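PDB 5AYA: metallo-beta-lactamase from Serratia marcescens, which probably inactivates beta-lactam antibiotics by zinc-dependent hydrolysis of the beta-lactam ring. Local coordinates for residues His72-His77 and Gly115-Phe120; Asp111-Ser116 and Pro148-Gly153; Leu140-His145 and Ile155-Gln160. All coordinates share one frame; numbering follows the deposited sequence.

Contact 1: His72-His77 and Gly115-Phe120; sequences HSHEDH and GSLSNF. With ZN (zinc ion), chain B; ZN (zinc ion), chain C; X8Z (L-captopril), chain H.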
loop_
_atom_site.group_PDB
_atom_site.type_symbol
_atom_site.label_atom_id
_atom_site.label_comp_id
_atom_site.label_asym_id
_atom_site.label_seq_id
_atom_site.Cartn_x
_atom_site.Cartn_y
_atom_site.Cartn_z
ATOM N N HIS A 72 4.768 2.594 -1.279
ATOM C CA HIS A 72 5.803 3.385 -1.963
ATOM C C HIS A 72 5.515 4.891 -2.053
ATOM O O HIS A 72 4.371 5.339 -1.874
ATOM C CB HIS A 72 6.031 2.823 -3.361
ATOM C CG HIS A 72 4.931 3.126 -4.317
ATOM N ND1 HIS A 72 3.874 2.265 -4.537
ATOM C CD2 HIS A 72 4.712 4.206 -5.101
ATOM C CE1 HIS A 72 3.023 2.833 -5.371
ATOM N NE2 HIS A 72 3.529 3.993 -5.756
ATOM N N SER A 73 6.539 5.647 -2.463
ATOM C CA SER A 73 6.630 7.084 -2.181
ATOM C C SER A 73 6.253 7.913 -3.395
ATOM O O SER A 73 7.005 8.793 -3.813
ATOM C CB SER A 73 8.051 7.450 -1.732
ATOM O OG SER A 73 9.016 6.877 -2.595
ATOM N N HIS A 74 5.132 7.575 -4.013
ATOM C CA HIS A 74 4.468 8.483 -4.929
ATOM C C HIS A 74 3.349 9.191 -4.210
ATOM O O HIS A 74 2.777 8.645 -3.262
ATOM C CB HIS A 74 3.898 7.740 -6.112
ATOM C CG HIS A 74 4.942 7.204 -7.017
ATOM N ND1 HIS A 74 4.659 6.339 -8.043
ATOM C CD2 HIS A 74 6.274 7.443 -7.076
ATOM C CE1 HIS A 74 5.779 6.024 -8.670
ATOM N NE2 HIS A 74 6.773 6.691 -8.110
ATOM N N GLU A 75 3.057 10.402 -4.682
ATOM C CA GLU A 75 2.163 11.354 -4.015
ATOM C C GLU A 75 0.787 10.760 -3.641
ATOM O O GLU A 75 0.277 10.988 -2.531
ATOM C CB GLU A 75 1.986 12.594 -4.901
ATOM C CG GLU A 75 1.374 12.317 -6.277
ATOM C CD GLU A 75 1.329 13.544 -7.187
ATOM O OE1 GLU A 75 1.486 14.687 -6.689
ATOM O OE2 GLU A 75 1.086 13.369 -8.408
ATOM N N ASP A 76 0.242 9.956 -4.542
ATOM C CA ASP A 76 -1.093 9.396 -4.385
ATOM C C ASP A 76 -1.249 8.359 -3.246
ATOM O O ASP A 76 -2.385 8.107 -2.820
ATOM C CB ASP A 76 -1.622 8.828 -5.717
ATOM C CG ASP A 76 -0.755 7.719 -6.295
ATOM O OD1 ASP A 76 0.485 7.724 -6.088
ATOM O OD2 ASP A 76 -1.304 6.911 -7.073
ATOM N N HIS A 77 -0.135 7.801 -2.742
ATOM C CA HIS A 77 -0.166 6.896 -1.574
ATOM C C HIS A 77 0.440 7.524 -0.349
ATOM O O HIS A 77 0.101 7.160 0.774
ATOM C CB HIS A 77 0.601 5.606 -1.868
ATOM C CG HIS A 77 0.226 4.971 -3.161
ATOM N ND1 HIS A 77 -0.970 4.311 -3.345
ATOM C CD2 HIS A 77 0.817 5.022 -4.378
ATOM C CE1 HIS A 77 -1.057 3.905 -4.595
ATOM N NE2 HIS A 77 -0.024 4.392 -5.260
ATOM N N GLY A 115 9.813 13.967 -11.582
ATOM C CA GLY A 115 9.320 15.055 -12.429
ATOM C C GLY A 115 7.848 14.932 -12.789
ATOM O O GLY A 115 7.065 15.848 -12.525
ATOM N N SER A 116 7.485 13.819 -13.431
ATOM C CA SER A 116 6.102 13.563 -13.860
ATOM C C SER A 116 5.118 13.630 -12.700
ATOM O O SER A 116 4.023 14.172 -12.849
ATOM C CB SER A 116 5.978 12.193 -14.548
ATOM O OG SER A 116 5.734 11.147 -13.616
ATOM N N LEU A 117 5.483 13.006 -11.579
ATOM C CA LEU A 117 4.821 13.259 -10.298
ATOM C C LEU A 117 5.470 14.429 -9.580
ATOM O O LEU A 117 6.593 14.324 -9.085
ATOM C CB LEU A 117 4.871 12.023 -9.396
ATOM C CG LEU A 117 4.065 10.797 -9.831
ATOM C CD1 LEU A 117 3.568 10.051 -8.606
ATOM C CD2 LEU A 117 2.892 11.144 -10.736
ATOM N N SER A 118 4.760 15.550 -9.545
ATOM C CA SER A 118 5.108 16.658 -8.671
ATOM C C SER A 118 5.250 16.142 -7.233
ATOM O O SER A 118 4.815 15.034 -6.909
ATOM C CB SER A 118 4.027 17.743 -8.762
ATOM O OG SER A 118 4.374 18.892 -8.014
ATOM N N ASN A 119 5.875 16.946 -6.381
ATOM C CA ASN A 119 6.312 16.484 -5.073
ATOM C C ASN A 119 5.130 16.410 -4.103
ATOM O O ASN A 119 3.976 16.509 -4.522
ATOM C CB ASN A 119 7.398 17.421 -4.537
ATOM C CG ASN A 119 8.532 17.613 -5.525
ATOM O OD1 ASN A 119 9.372 16.729 -5.700
ATOM N ND2 ASN A 119 8.536 18.751 -6.210
ATOM N N PHE A 120 5.413 16.218 -2.817
ATOM C CA PHE A 120 4.361 16.182 -1.799
ATOM C C PHE A 120 4.940 16.539 -0.438
ATOM O O PHE A 120 6.148 16.713 -0.315
ATOM C CB PHE A 120 3.682 14.801 -1.781
ATOM C CG PHE A 120 4.616 13.654 -1.475
ATOM C CD1 PHE A 120 4.969 13.357 -0.158
ATOM C CD2 PHE A 120 5.077 12.827 -2.493
ATOM C CE1 PHE A 120 5.788 12.276 0.140
ATOM C CE2 PHE A 120 5.905 11.745 -2.207
ATOM C CZ PHE A 120 6.278 11.483 -0.891
HETATM ZN ZN ZN B . 3.373 4.671 -7.792
HETATM ZN ZN ZN C . -0.512 5.047 -7.151
HETATM O O1 X8Z H . -0.278 1.524 -10.960
HETATM C C4 X8Z H . -0.896 2.579 -11.075
HETATM C C2 X8Z H . -0.243 3.867 -10.639
HETATM C C1 X8Z H . 0.755 3.512 -9.560
HETATM S S X8Z H . 1.311 4.961 -8.658
HETATM C C3 X8Z H . 0.402 4.637 -11.795
HETATM N N X8Z H . -2.162 2.678 -11.513
HETATM C C8 X8Z H . -2.981 1.493 -11.789
HETATM C C9 X8Z H . -2.419 0.631 -12.865
HETATM O O3 X8Z H . -1.824 1.214 -13.899
HETATM O O2 X8Z H . -2.567 -0.583 -12.836
HETATM C C5 X8Z H . -2.899 3.928 -11.747
HETATM C C6 X8Z H . -4.312 3.524 -12.154
HETATM C C7 X8Z H . -4.334 2.012 -12.266
#
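The HxHxDH metal-binding motif of the metallo-beta-lactamase superfamily, here His-72 to His-77, is flanked by the loop Gly-115 to Phe-120, which meets it through Leu-117 and Phe-120. Leu-117 CD1 comes within 3.4 Å of His-74 CB and lies obliquely to the imidazole, the two side chains crossing at about a right angle. The same methyl approaches Glu-75 CG, while its sister Leu-117 CD2 sits 3.7 Å from Glu-75 OE2; Leu-117 is poorly ordered, however, so this end of the contact is less sharply defined. Glu-75, extended beyond CG, crosses Leu-117 obliquely. Its OE1 stands 3.4 Å from Ser-118 O, a close pair of acceptors with no hydrogen bond between them.

Phe-120 packs mainly on backbone atoms. With CG placed between its own backbone N and carbonyl carbon (chi1 60°), the ring swings onto the start of the helix: CD2 lies 3.6 Å from Glu-75 CA, and Ser-73 O meets the ring edge at CE2, 3.5 Å away. His-74 is the N-cap of that helix, its carbonyl accepting the amide of His-77, and the turn sets the motif's ligands around two metals. One zinc takes His-72 NE2 and His-74 ND1, the other Asp-76 OD2 and His-77 NE2; His-150 and His-215 respectively add a further ligand to each. The sulfur of captopril bridges both ions, at 2.3 Å from the zinc held by His-72 and His-74, and lies near the plane of all three motif imidazoles, at their edges. Second-shell carboxylates probably help to orient two of these rings: Asp-174 bonds to His-72 ND1 and Asp-111 to His-74 NE2.

Contact 2: Asp111-Ser116 and Pro148-Gly153; sequences DPQFGS and PGHTEG. With ZN (zinc ion), chain B; NA (sodium ion), chain E; X8Z (L-captopril), chain H.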
loop_
_atom_site.group_PDB
_atom_site.type_symbol
_atom_site.label_atom_id
_atom_site.label_comp_id
_atom_site.label_asym_id
_atom_site.label_seq_id
_atom_site.Cartn_x
_atom_site.Cartn_y
_atom_site.Cartn_z
ATOM N N ASP A 111 13.781 7.503 -9.541
ATOM C CA ASP A 111 12.363 7.142 -9.616
ATOM C C ASP A 111 11.839 7.257 -11.053
ATOM O O ASP A 111 12.088 8.254 -11.747
ATOM C CB ASP A 111 11.548 8.038 -8.679
ATOM C CG ASP A 111 10.210 7.412 -8.283
ATOM O OD1 ASP A 111 10.196 6.632 -7.309
ATOM O OD2 ASP A 111 9.190 7.667 -8.962
ATOM N N PRO A 112 11.152 6.216 -11.539
ATOM C CA PRO A 112 10.681 6.395 -12.889
ATOM C C PRO A 112 9.735 7.610 -13.071
ATOM O O PRO A 112 9.706 8.196 -14.147
ATOM C CB PRO A 112 9.980 5.078 -13.190
ATOM C CG PRO A 112 10.699 4.071 -12.361
ATOM C CD PRO A 112 11.201 4.795 -11.144
ATOM N N GLN A 113 9.037 8.022 -12.015
ATOM C CA GLN A 113 8.114 9.165 -12.101
ATOM C C GLN A 113 8.657 10.429 -11.440
ATOM O O GLN A 113 7.897 11.355 -11.160
ATOM C CB GLN A 113 6.764 8.789 -11.499
ATOM C CG GLN A 113 6.091 7.641 -12.235
ATOM C CD GLN A 113 4.689 7.380 -11.745
ATOM O OE1 GLN A 113 4.025 8.271 -11.230
ATOM N NE2 GLN A 113 4.250 6.136 -11.848
ATOM N N PHE A 114 9.977 10.486 -11.239
ATOM C CA PHE A 114 10.677 11.759 -11.082
ATOM C C PHE A 114 10.126 12.769 -12.075
ATOM O O PHE A 114 9.954 12.445 -13.254
ATOM C CB PHE A 114 12.178 11.600 -11.337
ATOM C CG PHE A 114 12.956 12.867 -11.131
ATOM C CD1 PHE A 114 13.245 13.314 -9.849
ATOM C CD2 PHE A 114 13.350 13.640 -12.211
ATOM C CE1 PHE A 114 13.950 14.483 -9.650
ATOM C CE2 PHE A 114 14.057 14.811 -12.020
ATOM C CZ PHE A 114 14.351 15.238 -10.739
ATOM N N GLY A 115 9.813 13.967 -11.582
ATOM C CA GLY A 115 9.320 15.055 -12.429
ATOM C C GLY A 115 7.848 14.932 -12.789
ATOM O O GLY A 115 7.065 15.848 -12.525
ATOM N N SER A 116 7.485 13.819 -13.431
ATOM C CA SER A 116 6.102 13.563 -13.860
ATOM C C SER A 116 5.118 13.630 -12.700
ATOM O O SER A 116 4.023 14.172 -12.849
ATOM C CB SER A 116 5.978 12.193 -14.548
ATOM O OG SER A 116 5.734 11.147 -13.616
ATOM N N PRO A 148 10.588 -4.108 -4.928
ATOM C CA PRO A 148 10.967 -2.918 -5.677
ATOM C C PRO A 148 10.729 -3.070 -7.183
ATOM O O PRO A 148 10.208 -4.108 -7.653
ATOM C CB PRO A 148 12.449 -2.767 -5.351
ATOM C CG PRO A 148 12.929 -4.185 -5.162
ATOM C CD PRO A 148 11.749 -4.970 -4.633
ATOM N N GLY A 149 11.012 -1.987 -7.907
ATOM C CA GLY A 149 10.756 -1.920 -9.338
ATOM C C GLY A 149 10.031 -0.654 -9.774
ATOM O O GLY A 149 10.520 0.086 -10.628
ATOM N N HIS A 150 8.802 -0.502 -9.280
ATOM C CA HIS A 150 7.967 0.664 -9.534
ATOM C C HIS A 150 8.605 1.834 -8.807
ATOM O O HIS A 150 8.542 2.977 -9.272
ATOM C CB HIS A 150 6.512 0.371 -9.043
ATOM C CG HIS A 150 5.544 1.513 -9.203
ATOM N ND1 HIS A 150 4.715 1.622 -10.298
ATOM C CD2 HIS A 150 5.134 2.467 -8.331
ATOM C CE1 HIS A 150 3.908 2.655 -10.142
ATOM N NE2 HIS A 150 4.139 3.187 -8.956
ATOM N N THR A 151 9.114 1.549 -7.605
ATOM C CA THR A 151 10.028 2.422 -6.874
ATOM C C THR A 151 11.107 1.511 -6.279
ATOM O O THR A 151 10.889 0.299 -6.149
ATOM C CB THR A 151 9.367 3.168 -5.701
ATOM O OG1 THR A 151 8.951 2.221 -4.698
ATOM C CG2 THR A 151 8.162 4.017 -6.157
ATOM N N GLU A 152 12.235 2.104 -5.890
ATOM C CA GLU A 152 13.372 1.346 -5.359
ATOM C C GLU A 152 13.059 0.838 -3.955
ATOM O O GLU A 152 13.416 -0.281 -3.600
ATOM C CB GLU A 152 14.613 2.229 -5.317
ATOM C CG GLU A 152 15.935 1.478 -5.307
ATOM C CD GLU A 152 17.138 2.403 -5.211
ATOM O OE1 GLU A 152 17.073 3.537 -5.742
ATOM O OE2 GLU A 152 18.153 1.996 -4.593
ATOM N N GLY A 153 12.285 1.616 -3.198
ATOM C CA GLY A 153 11.989 1.259 -1.815
ATOM C C GLY A 153 10.621 0.650 -1.554
ATOM O O GLY A 153 10.193 0.594 -0.416
HETATM ZN ZN ZN B . 3.373 4.671 -7.792
HETATM NA NA NA E . 8.040 1.490 1.379
HETATM O O1 X8Z H . -0.278 1.524 -10.960
HETATM C C4 X8Z H . -0.896 2.579 -11.075
HETATM C C2 X8Z H . -0.243 3.867 -10.639
HETATM C C1 X8Z H . 0.755 3.512 -9.560
HETATM S S X8Z H . 1.311 4.961 -8.658
HETATM C C3 X8Z H . 0.402 4.637 -11.795
HETATM N N X8Z H . -2.162 2.678 -11.513
HETATM C C8 X8Z H . -2.981 1.493 -11.789
HETATM C C9 X8Z H . -2.419 0.631 -12.865
HETATM O O3 X8Z H . -1.824 1.214 -13.899
HETATM O O2 X8Z H . -2.567 -0.583 -12.836
HETATM C C5 X8Z H . -2.899 3.928 -11.747
HETATM C C6 X8Z H . -4.312 3.524 -12.154
HETATM C C7 X8Z H . -4.334 2.012 -12.266
HETATM O O HOH W 1 12.638 4.816 -6.469
HETATM O O HOH W 2 6.876 4.162 -11.420
HETATM O O HOH W 3 7.777 4.203 0.461
#
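Beside the zinc site, the loop carrying His-150 is met by the turn Asp-111 to Phe-114, with Pro-112 CD resting 3.7 Å from His-150 O. No direct hydrogen bond joins the two loops; water does the bridging. One water donates to His-150 O at 3.0 Å and weakly accepts from Gln-113 NE2, and it sits over the centre of the His-150 imidazole. The amide of Gln-113 is itself turned 75° from that ring and approaches it obliquely. A second water donates to Asp-111 OD1 and accepts from Glu-152 N at 2.8 Å.

The turn is a type I beta turn combined with an Asx turn, in which Asp-111 OD2 accepts from Gln-113 N at 3.1 Å, on the anti side and 30° out of the carboxylate plane. That oxygen also serves the zinc ligand His-74, while OD1 lies 3.5 Å from Thr-151 CG2, the two side chains running alongside each other. Thr-151 OG1 bonds to Asn-98.

His-150 points CB away from the turn, yet CG anti to the backbone N (chi1 178°) carries the ring to the metal, where NE2 binds zinc at 2.0 Å. Thr-177 O accepts from ND1; together with the zinc at NE2, this helps to fix the ring's rotation. On the ligand side, His-150 CE1 packs 3.3 Å from captopril C1, the carbon bearing the metal-bound sulfur.

Contact 3: Leu140-His145 and Ile155-Gln160; sequences LAVKAH and ITWTWQ. With NA (sodium ion), chain D.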
loop_
_atom_site.group_PDB
_atom_site.type_symbol
_atom_site.label_atom_id
_atom_site.label_comp_id
_atom_site.label_asym_id
_atom_site.label_seq_id
_atom_site.Cartn_x
_atom_site.Cartn_y
_atom_site.Cartn_z
ATOM N N LEU A 140 -0.496 -7.219 17.221
ATOM C CA LEU A 140 -0.321 -7.093 15.763
ATOM C C LEU A 140 1.083 -7.491 15.307
ATOM O O LEU A 140 2.061 -7.235 15.995
ATOM C CB LEU A 140 -0.615 -5.672 15.315
ATOM C CG LEU A 140 -1.999 -5.119 15.640
ATOM C CD1 LEU A 140 -2.127 -3.702 15.120
ATOM C CD2 LEU A 140 -3.099 -5.987 15.073
ATOM N N ALA A 141 1.171 -8.151 14.152
ATOM C CA ALA A 141 2.439 -8.490 13.548
ATOM C C ALA A 141 2.368 -8.369 12.035
ATOM O O ALA A 141 1.669 -9.150 11.375
ATOM C CB ALA A 141 2.855 -9.895 13.945
ATOM N N VAL A 142 3.080 -7.379 11.504
ATOM C CA VAL A 142 3.074 -7.069 10.081
ATOM C C VAL A 142 4.491 -7.296 9.554
ATOM O O VAL A 142 5.457 -6.782 10.118
ATOM C CB VAL A 142 2.663 -5.596 9.815
ATOM C CG1 VAL A 142 2.548 -5.314 8.329
ATOM C CG2 VAL A 142 1.342 -5.272 10.479
ATOM N N LYS A 143 4.590 -8.045 8.461
ATOM C CA LYS A 143 5.861 -8.374 7.833
ATOM C C LYS A 143 6.051 -7.544 6.570
ATOM O O LYS A 143 5.182 -7.490 5.695
ATOM C CB LYS A 143 5.942 -9.880 7.520
ATOM C CG LYS A 143 7.345 -10.338 7.138
ATOM C CD LYS A 143 7.364 -11.805 6.779
ATOM C CE LYS A 143 8.762 -12.288 6.473
ATOM N NZ LYS A 143 8.768 -13.778 6.449
ATOM N N ALA A 144 7.184 -6.853 6.520
ATOM C CA ALA A 144 7.669 -6.233 5.300
ATOM C C ALA A 144 8.259 -7.236 4.313
ATOM O O ALA A 144 9.167 -8.004 4.656
ATOM C CB ALA A 144 8.703 -5.185 5.631
ATOM N N HIS A 145 7.869 -7.066 3.051
ATOM C CA HIS A 145 8.464 -7.766 1.916
ATOM C C HIS A 145 8.936 -6.717 0.915
ATOM O O HIS A 145 8.141 -5.868 0.506
ATOM C CB HIS A 145 7.418 -8.676 1.262
ATOM C CG HIS A 145 6.805 -9.672 2.202
ATOM N ND1 HIS A 145 7.276 -10.960 2.339
ATOM C CD2 HIS A 145 5.742 -9.572 3.033
ATOM C CE1 HIS A 145 6.546 -11.603 3.230
ATOM N NE2 HIS A 145 5.621 -10.777 3.683
ATOM N N ILE A 155 7.461 -1.565 -0.723
ATOM C CA ILE A 155 7.204 -2.655 0.246
ATOM C C ILE A 155 5.773 -3.186 0.117
ATOM O O ILE A 155 4.800 -2.414 0.042
ATOM C CB ILE A 155 7.492 -2.214 1.711
ATOM C CG1 ILE A 155 8.951 -1.782 1.898
ATOM C CG2 ILE A 155 7.154 -3.323 2.708
ATOM C CD1 ILE A 155 9.936 -2.904 2.124
ATOM N N THR A 156 5.655 -4.511 0.046
ATOM C CA THR A 156 4.388 -5.201 0.257
ATOM C C THR A 156 4.286 -5.749 1.705
ATOM O O THR A 156 5.233 -6.331 2.237
ATOM C CB THR A 156 4.165 -6.327 -0.766
ATOM O OG1 THR A 156 4.043 -5.777 -2.087
ATOM C CG2 THR A 156 2.902 -7.094 -0.448
ATOM N N TRP A 157 3.148 -5.486 2.344
ATOM C CA TRP A 157 2.966 -5.704 3.782
ATOM C C TRP A 157 1.972 -6.846 4.002
ATOM O O TRP A 157 0.923 -6.881 3.358
ATOM C CB TRP A 157 2.459 -4.418 4.422
ATOM C CG TRP A 157 3.399 -3.196 4.279
ATOM C CD1 TRP A 157 3.285 -2.192 3.368
ATOM C CD2 TRP A 157 4.504 -2.831 5.127
ATOM N NE1 TRP A 157 4.251 -1.240 3.582
ATOM C CE2 TRP A 157 5.007 -1.605 4.658
ATOM C CE3 TRP A 157 5.104 -3.411 6.249
ATOM C CZ2 TRP A 157 6.084 -0.962 5.255
ATOM C CZ3 TRP A 157 6.176 -2.772 6.830
ATOM C CH2 TRP A 157 6.636 -1.546 6.350
ATOM N N THR A 158 2.296 -7.762 4.930
ATOM C CA THR A 158 1.455 -8.929 5.215
ATOM C C THR A 158 1.186 -9.126 6.706
ATOM O O THR A 158 2.013 -8.791 7.559
ATOM C CB THR A 158 2.106 -10.244 4.707
ATOM O OG1 THR A 158 3.390 -10.447 5.325
ATOM C CG2 THR A 158 2.268 -10.240 3.196
ATOM N N TRP A 159 0.085 -9.811 6.982
ATOM C CA TRP A 159 -0.357 -10.086 8.339
ATOM C C TRP A 159 -1.536 -11.065 8.305
ATOM O O TRP A 159 -1.950 -11.510 7.234
ATOM C CB TRP A 159 -0.741 -8.786 9.043
ATOM C CG TRP A 159 -1.943 -8.111 8.461
ATOM C CD1 TRP A 159 -3.244 -8.285 8.834
ATOM C CD2 TRP A 159 -1.943 -7.019 7.536
ATOM N NE1 TRP A 159 -4.062 -7.486 8.092
ATOM C CE2 TRP A 159 -3.292 -6.711 7.262
ATOM C CE3 TRP A 159 -0.940 -6.332 6.845
ATOM C CZ2 TRP A 159 -3.657 -5.697 6.387
ATOM C CZ3 TRP A 159 -1.309 -5.381 5.912
ATOM C CH2 TRP A 159 -2.654 -5.039 5.726
ATOM N N GLN A 160 -2.101 -11.339 9.477
ATOM C CA GLN A 160 -3.180 -12.279 9.632
ATOM C C GLN A 160 -4.316 -11.614 10.396
ATOM O O GLN A 160 -4.065 -10.833 11.304
ATOM C CB GLN A 160 -2.634 -13.494 10.392
ATOM C CG GLN A 160 -3.662 -14.509 10.837
ATOM C CD GLN A 160 -3.020 -15.696 11.540
ATOM O OE1 GLN A 160 -2.600 -16.657 10.889
ATOM N NE2 GLN A 160 -2.950 -15.640 12.878
HETATM NA NA NA D . -4.149 -8.902 13.068
HETATM O O HOH W 4 -0.468 -11.044 11.666
HETATM O O HOH W 5 2.903 -11.127 9.919
HETATM O O HOH W 6 -1.467 -8.920 13.028
#
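Strands 140-146 and 155-163 form an antiparallel beta hairpin in one of the two sheets of the alpha-beta/beta-alpha fold, and Lys-143 and Thr-158 make a hydrogen-bonded pair at its middle. Lys-143 N gives to Thr-158 O at 2.8 Å, and Thr-158 N returns the bond to Lys-143 O; two residues along, His-145 N bonds to Thr-156 O and Thr-156 N to His-145 O, both at 2.9 Å. Outward-facing backbone groups pair Val-142 with Val-135 and Trp-157 with Phe-172 in the neighbouring strands.

On the face of Lys-143 and His-145, His-145 NE2 and Thr-158 OG1 share a 2.8 Å hydrogen bond in the plane of the imidazole, at its edge. Thr-156 OG1 finds its partners in Thr-147 and Asp-174 N. The other face is apolar: Ala-144 CB touches Trp-157 CZ3, Ile-155 CG2 sits over the centre of the same indole, and Val-142 CG1 contacts both Trp-157 and Trp-159. Trp-157 NE1 bonds weakly to Ser-70 O, Trp-159 NE1 to Thr-18.

Where the strands part, water replaces the direct bonds. One molecule donates to Ala-141 O and accepts from Gln-160 N at 2.7 Å; another accepts from Ala-141 N and coordinates a sodium ion. Gln-160 O is a ligand of that sodium, at 2.6 Å.

Contacts 1 and 2 are two sides of one metal site, their centres 9 Å apart. They share Gly-115 and Ser-116, so a single loop, 111-120, packs first on the His-150 loop and then on the HxHxDH segment. They are joined by a probable hydrogen bond, His-74 NE2 to Asp-111 OD2 at 2.7 Å, and by the zinc that His-72, His-74 and His-150 share, with captopril touching both contacts. The centre of contact 3 is about 22 Å from that of contact 2 and 23 Å from that of contact 1, whose nearest atoms are about 5 Å away without touching. Its two strands lead into and out of the loop 148-153 that delivers His-150.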